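Local coordinates for protein titin (Homo sapiens, PDB 3LCY) that forms a giant elastic filament of the muscle sarcomere, represented here by a tandem pair of immunoglobulin-like domains from its A-band region, at residues Glu23-Ser28 against Ser93-Gln98. Numbering follows the deposited sequence.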
ATOM      1  N   GLU A  23      -3.261  -2.827 -12.904  1.00 33.79           N
ATOM      2  CA  GLU A  23      -3.033  -3.912 -13.851  1.00 34.45           C
ATOM      3  C   GLU A  23      -3.045  -5.270 -13.158  1.00 33.21           C
ATOM      4  O   GLU A  23      -3.105  -5.351 -11.932  1.00 33.84           O
ATOM      5  CB  GLU A  23      -1.709  -3.708 -14.590  1.00 35.39           C
ATOM      6  CG  GLU A  23      -1.673  -2.452 -15.441  1.00 41.11           C
ATOM      7  CD  GLU A  23      -2.695  -2.481 -16.564  1.00 48.71           C
ATOM      8  OE1 GLU A  23      -3.082  -3.588 -16.995  1.00 53.76           O
ATOM      9  OE2 GLU A  23      -3.108  -1.393 -17.019  1.00 49.82           O
ATOM     10  N   ALA A  24      -2.987  -6.334 -13.951  1.00 30.55           N
ATOM     11  CA  ALA A  24      -3.032  -7.691 -13.423  1.00 26.05           C
ATOM     12  C   ALA A  24      -1.682  -8.128 -12.863  1.00 28.31           C
ATOM     13  O   ALA A  24      -0.630  -7.771 -13.395  1.00 30.99           O
ATOM     14  CB  ALA A  24      -3.497  -8.661 -14.497  1.00 18.22           C
ATOM     15  N   ALA A  25      -1.727  -8.905 -11.786  1.00 25.55           N
ATOM     16  CA  ALA A  25      -0.521  -9.454 -11.180  1.00 24.37           C
ATOM     17  C   ALA A  25      -0.620 -10.971 -11.102  1.00 24.75           C
ATOM     18  O   ALA A  25      -1.583 -11.512 -10.562  1.00 27.11           O
ATOM     19  CB  ALA A  25      -0.306  -8.863  -9.798  1.00 18.08           C
ATOM     20  N   GLN A  26       0.377 -11.652 -11.658  1.00 24.08           N
ATOM     21  CA  GLN A  26       0.413 -13.111 -11.631  1.00 25.02           C
ATOM     22  C   GLN A  26       1.394 -13.635 -10.590  1.00 27.12           C
ATOM     23  O   GLN A  26       2.603 -13.431 -10.702  1.00 29.63           O
ATOM     24  CB  GLN A  26       0.765 -13.675 -13.011  1.00 24.75           C
ATOM     25  CG  GLN A  26      -0.405 -13.726 -13.984  1.00 29.23           C
ATOM     26  CD  GLN A  26      -0.022 -14.308 -15.332  1.00 37.35           C
ATOM     27  OE1 GLN A  26      -0.271 -15.482 -15.608  1.00 37.70           O
ATOM     28  NE2 GLN A  26       0.587 -13.487 -16.180  1.00 41.67           N
ATOM     29  N   LEU A  27       0.865 -14.309  -9.574  1.00 24.60           N
ATOM     30  CA  LEU A  27       1.703 -14.963  -8.578  1.00 23.81           C
ATOM     31  C   LEU A  27       1.648 -16.468  -8.797  1.00 26.60           C
ATOM     32  O   LEU A  27       0.594 -17.087  -8.646  1.00 30.16           O
ATOM     33  CB  LEU A  27       1.250 -14.610  -7.161  1.00 26.36           C
ATOM     34  CG  LEU A  27       1.258 -13.122  -6.799  1.00 31.53           C
ATOM     35  CD1 LEU A  27      -0.160 -12.565  -6.780  1.00 31.44           C
ATOM     36  CD2 LEU A  27       1.942 -12.897  -5.458  1.00 31.79           C
ATOM     37  N   SER A  28       2.781 -17.057  -9.160  1.00 25.71           N
ATOM     38  CA  SER A  28       2.804 -18.463  -9.539  1.00 30.42           C
ATOM     39  C   SER A  28       3.797 -19.296  -8.734  1.00 31.87           C
ATOM     40  O   SER A  28       4.752 -18.771  -8.160  1.00 32.11           O
ATOM     41  CB  SER A  28       3.103 -18.600 -11.034  1.00 30.26           C
ATOM     42  OG  SER A  28       3.047 -19.954 -11.445  1.00 37.68           O
ATOM     43  N   SER A  93       4.832 -15.161  -1.074  1.00 21.49           N
ATOM     44  CA  SER A  93       5.633 -14.114  -1.692  1.00 20.12           C
ATOM     45  C   SER A  93       4.846 -12.809  -1.651  1.00 21.22           C
ATOM     46  O   SER A  93       3.669 -12.803  -1.289  1.00 21.00           O
ATOM     47  CB  SER A  93       5.998 -14.483  -3.131  1.00 19.94           C
ATOM     48  OG  SER A  93       4.861 -14.447  -3.974  1.00 22.88           O
ATOM     49  N   LYS A  94       5.490 -11.706  -2.012  1.00 22.73           N
ATOM     50  CA  LYS A  94       4.842 -10.403  -1.926  1.00 23.38           C
ATOM     51  C   LYS A  94       4.588  -9.764  -3.284  1.00 23.83           C
ATOM     52  O   LYS A  94       5.305 -10.018  -4.253  1.00 19.57           O
ATOM     53  CB  LYS A  94       5.659  -9.451  -1.051  1.00 24.07           C
ATOM     54  CG  LYS A  94       5.660  -9.813   0.420  1.00 21.69           C
ATOM     55  CD  LYS A  94       6.535  -8.861   1.213  1.00 19.70           C
ATOM     56  CE  LYS A  94       6.476  -9.171   2.698  1.00 16.73           C
ATOM     57  NZ  LYS A  94       7.454  -8.359   3.471  1.00 23.14           N
ATOM     58  N   LEU A  95       3.557  -8.928  -3.339  1.00 28.01           N
ATOM     59  CA  LEU A  95       3.237  -8.175  -4.542  1.00 21.60           C
ATOM     60  C   LEU A  95       3.644  -6.719  -4.359  1.00 26.24           C
ATOM     61  O   LEU A  95       3.173  -6.045  -3.444  1.00 32.91           O
ATOM     62  CB  LEU A  95       1.742  -8.267  -4.852  1.00 22.66           C
ATOM     63  CG  LEU A  95       1.236  -7.399  -6.006  1.00 28.31           C
ATOM     64  CD1 LEU A  95       2.022  -7.682  -7.276  1.00 25.25           C
ATOM     65  CD2 LEU A  95      -0.257  -7.608  -6.231  1.00 28.04           C
ATOM     66  N   LEU A  96       4.534  -6.243  -5.222  1.00 27.90           N
ATOM     67  CA  LEU A  96       4.977  -4.857  -5.169  1.00 28.76           C
ATOM     68  C   LEU A  96       4.293  -4.046  -6.262  1.00 32.00           C
ATOM     69  O   LEU A  96       4.324  -4.415  -7.435  1.00 35.65           O
ATOM     70  CB  LEU A  96       6.500  -4.762  -5.306  1.00 23.84           C
ATOM     71  CG  LEU A  96       7.355  -5.201  -4.114  1.00 25.04           C
ATOM     72  CD1 LEU A  96       7.137  -6.669  -3.779  1.00 22.73           C
ATOM     73  CD2 LEU A  96       8.823  -4.933  -4.392  1.00 26.18           C
ATOM     74  N   LEU A  97       3.671  -2.941  -5.871  1.00 27.28           N
ATOM     75  CA  LEU A  97       2.944  -2.108  -6.817  1.00 25.66           C
ATOM     76  C   LEU A  97       3.822  -1.011  -7.403  1.00 23.50           C
ATOM     77  O   LEU A  97       4.847  -0.643  -6.827  1.00 20.99           O
ATOM     78  CB  LEU A  97       1.716  -1.486  -6.154  1.00 28.02           C
ATOM     79  CG  LEU A  97       0.672  -2.460  -5.610  1.00 30.05           C
ATOM     80  CD1 LEU A  97      -0.491  -1.698  -4.999  1.00 32.91           C
ATOM     81  CD2 LEU A  97       0.184  -3.394  -6.705  1.00 28.91           C
ATOM     82  N   GLN A  98       3.408  -0.498  -8.556  1.00 19.82           N
ATOM     83  CA  GLN A  98       4.079   0.628  -9.187  1.00 24.64           C
ATOM     84  C   GLN A  98       3.061   1.714  -9.516  1.00 23.42           C
ATOM     85  O   GLN A  98       2.070   1.461 -10.202  1.00 26.97           O
ATOM     86  CB  GLN A  98       4.805   0.182 -10.457  1.00 29.86           C
ATOM     87  CG  GLN A  98       5.936  -0.798 -10.215  1.00 33.54           C
ATOM     88  CD  GLN A  98       6.544  -1.311 -11.504  1.00 35.82           C
ATOM     89  OE1 GLN A  98       7.165  -2.371 -11.529  1.00 38.77           O
ATOM     90  NE2 GLN A  98       6.363  -0.559 -12.584  1.00 32.96           N
TER
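A25 and L95 meet in the core of an immunoglobulin beta sandwich of the I-set family, each reaching inward from its own sheet. Strands 24-34 and 88-103 face one another here, so the segments 23-28 and 93-98 share no hydrogen bond and touch through side chains alone. Their CA atoms stand 7.7 Å apart at A25 and L95, and 8.0 Å apart at L27 and S93.

The single methyl of A25 sits against both branches of the leucine: its CB lies 3.6 Å from L95 CD1 and 3.8 Å from L95 CD2. L95 reaches it because CG is swung anti to the backbone N (chi1 174°), which turns the forked end toward A25. Two residues along, L27 points to the same side as A25, and its CD2 methyl ends beside the hydroxyl of S93. Between these contacts, Q26 and K94 turn outward from the sandwich, following the usual alternation of a strand.

Each backbone is held by its own neighbours. A25 and L27 pair with V67 and L65 of strand 62-68, whereas S93 bonds to Y78 of strand 76-83 and K94 to V17. The side chains of A25 and L95 both touch T19 of strand 17-20, and those of L27 and L95 both touch Y78, which ties the contact to its flanking strands.

The buried hydroxyl of S93 is satisfied by a hydrogen bond with the carbonyl oxygen of K15; toward L27 it makes only a van der Waals approach, with OG 3.6 Å from CD2.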